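Local coordinates for protein histone-lysine N-methyltransferase SETMAR (Homo sapiens, PDB 3BO5) that methylates a lysine of histone H3 using S-adenosyl-L-methionine, being the methyltransferase part of a transposase fusion protein that acts in DNA double-strand break repair, at residues G72-S75 with C76-H79. The protein carries 2 engineered substitutions. Sequence-based numbering, arbitrary orientation.
With ZN (zinc ion), chain D; ZN (zinc ion), chain B.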
ATOM      1  N   GLY A  72      -6.733  -9.735  24.614  1.00 20.27           N
ATOM      2  CA  GLY A  72      -7.352 -10.538  25.647  1.00 23.21           C
ATOM      3  C   GLY A  72      -8.847 -10.306  25.678  1.00 23.03           C
ATOM      4  O   GLY A  72      -9.609 -11.273  25.857  1.00 24.82           O
ATOM      5  N   THR A  73      -9.252  -9.038  25.499  1.00 22.18           N
ATOM      6  CA  THR A  73     -10.671  -8.689  25.630  1.00 22.03           C
ATOM      7  C   THR A  73     -11.234  -8.118  24.311  1.00 22.06           C
ATOM      8  O   THR A  73     -12.437  -8.009  24.117  1.00 24.23           O
ATOM      9  CB  THR A  73     -10.927  -7.739  26.799  1.00 24.07           C
ATOM     10  OG1 THR A  73     -10.095  -6.592  26.668  1.00 24.34           O
ATOM     11  CG2 THR A  73     -10.489  -8.406  28.113  1.00 22.71           C
ATOM     12  N   CYS A  74     -10.350  -7.804  23.389  1.00 17.88           N
ATOM     13  CA  CYS A  74     -10.759  -7.196  22.115  1.00 16.91           C
ATOM     14  C   CYS A  74     -10.589  -8.197  21.015  1.00 16.43           C
ATOM     15  O   CYS A  74      -9.467  -8.685  20.783  1.00 18.14           O
ATOM     16  CB  CYS A  74      -9.882  -5.985  21.822  1.00 17.29           C
ATOM     17  SG  CYS A  74     -10.340  -5.291  20.211  1.00 15.37           S
ATOM     18  N   SER A  75     -11.703  -8.582  20.398  1.00 17.07           N
ATOM     19  CA  SER A  75     -11.626  -9.619  19.328  1.00 16.76           C
ATOM     20  C   SER A  75     -10.924  -9.129  18.078  1.00 17.84           C
ATOM     21  O   SER A  75     -10.550  -9.897  17.193  1.00 19.77           O
ATOM     22  CB  SER A  75     -12.998 -10.200  18.963  1.00 18.92           C
ATOM     23  OG  SER A  75     -13.941  -9.197  18.643  1.00 17.65           O
ATOM     24  N   CYS A  76     -10.722  -7.814  17.989  1.00 15.41           N
ATOM     25  CA  CYS A  76      -9.859  -7.263  16.942  1.00 14.24           C
ATOM     26  C   CYS A  76      -8.356  -7.400  17.197  1.00 16.01           C
ATOM     27  O   CYS A  76      -7.568  -7.105  16.275  1.00 19.63           O
ATOM     28  CB  CYS A  76     -10.187  -5.776  16.664  1.00 15.22           C
ATOM     29  SG  CYS A  76     -11.850  -5.516  16.173  1.00 13.68           S
ATOM     30  N   LEU A  77      -7.965  -7.758  18.416  1.00 14.97           N
ATOM     31  CA  LEU A  77      -6.587  -7.800  18.843  1.00 17.45           C
ATOM     32  C   LEU A  77      -6.193  -9.193  19.272  1.00 20.16           C
ATOM     33  O   LEU A  77      -5.513  -9.347  20.301  1.00 22.16           O
ATOM     34  CB  LEU A  77      -6.339  -6.861  20.009  1.00 17.61           C
ATOM     35  CG  LEU A  77      -6.486  -5.392  19.644  1.00 15.70           C
ATOM     36  CD1 LEU A  77      -6.185  -4.445  20.819  1.00 14.80           C
ATOM     37  CD2 LEU A  77      -5.612  -5.025  18.484  1.00 16.88           C
ATOM     38  N   ARG A  78      -6.594 -10.181  18.511  1.00 22.15           N
ATOM     39  CA  ARG A  78      -6.327 -11.577  18.926  1.00 23.38           C
ATOM     40  C   ARG A  78      -4.860 -11.986  18.866  1.00 24.06           C
ATOM     41  O   ARG A  78      -4.513 -13.067  19.376  1.00 24.14           O
ATOM     42  CB  ARG A  78      -7.192 -12.536  18.133  1.00 24.37           C
ATOM     43  CG  ARG A  78      -8.635 -12.341  18.412  1.00 26.43           C
ATOM     44  CD  ARG A  78      -9.442 -13.198  17.489  1.00 36.00           C
ATOM     45  NE  ARG A  78     -10.851 -13.298  17.866  1.00 42.92           N
ATOM     46  CZ  ARG A  78     -11.857 -13.105  17.018  1.00 46.64           C
ATOM     47  NH1 ARG A  78     -13.118 -13.244  17.422  1.00 49.24           N
ATOM     48  NH2 ARG A  78     -11.601 -12.766  15.760  1.00 49.57           N
ATOM     49  N   HIS A  79      -4.015 -11.147  18.265  1.00 24.32           N
ATOM     50  CA  HIS A  79      -2.581 -11.412  18.193  1.00 24.71           C
ATOM     51  C   HIS A  79      -1.771 -10.226  18.721  1.00 24.67           C
ATOM     52  O   HIS A  79      -0.677  -9.915  18.247  1.00 24.83           O
ATOM     53  CB  HIS A  79      -2.211 -11.873  16.768  1.00 26.48           C
ATOM     54  CG  HIS A  79      -2.855 -13.170  16.403  1.00 31.41           C
ATOM     55  ND1 HIS A  79      -4.068 -13.243  15.748  1.00 34.88           N
ATOM     56  CD2 HIS A  79      -2.487 -14.450  16.648  1.00 35.31           C
ATOM     57  CE1 HIS A  79      -4.400 -14.511  15.568  1.00 35.54           C
ATOM     58  NE2 HIS A  79      -3.472 -15.264  16.129  1.00 35.74           N
TER
HETATM   59 ZN    ZN D 303     -12.033  -3.898  20.823  1.00 14.22          ZN
HETATM   60 ZN    ZN B 301     -12.547  -3.557  17.159  1.00 13.70          ZN
HETATM   61  O   HOH W   1      -7.882 -10.468  22.205  1.00 24.85           O
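Cys74 and Cys76, held in one tight beta turn over residues 74-77, send their SG atoms to different zinc ions of the triangular three-zinc cluster of the pre-SET domain. Cys76 SG binds its zinc at 2.3 Å, a site completed by Cys62, Cys105 and Cys109. Cys74 SG, anti to its own N (chi1 177°), ligates the neighbouring ion with Cys62, Cys64 and Cys69, and lies 3.6 Å from Cys76 CB; Cys62 thus bridges both sites. The turn is closed by Leu77, whose N donates to Cys74 O at 3.0 Å with an N-H...O angle of 159°. Both central residues, Ser75 and Cys76, have right-handed helical backbone angles, as in a type I turn. Leu77 CG packs against Cys74 SG at 3.9 Å, giving the thiolate an apolar flank. A water accepts from Gly72 N and donates to Cys74 O, so this carbonyl takes two bonds; the same water also donates weakly to Leu77 O. Arg78, extended from CG to NE, folds back alongside Ser75: Ser75 O sits 3.1 Å above one guanidinium face, displaced toward its rim, and makes no hydrogen bond with it, while Arg78 NH1 comes within 3.4 Å of Ser75 CB.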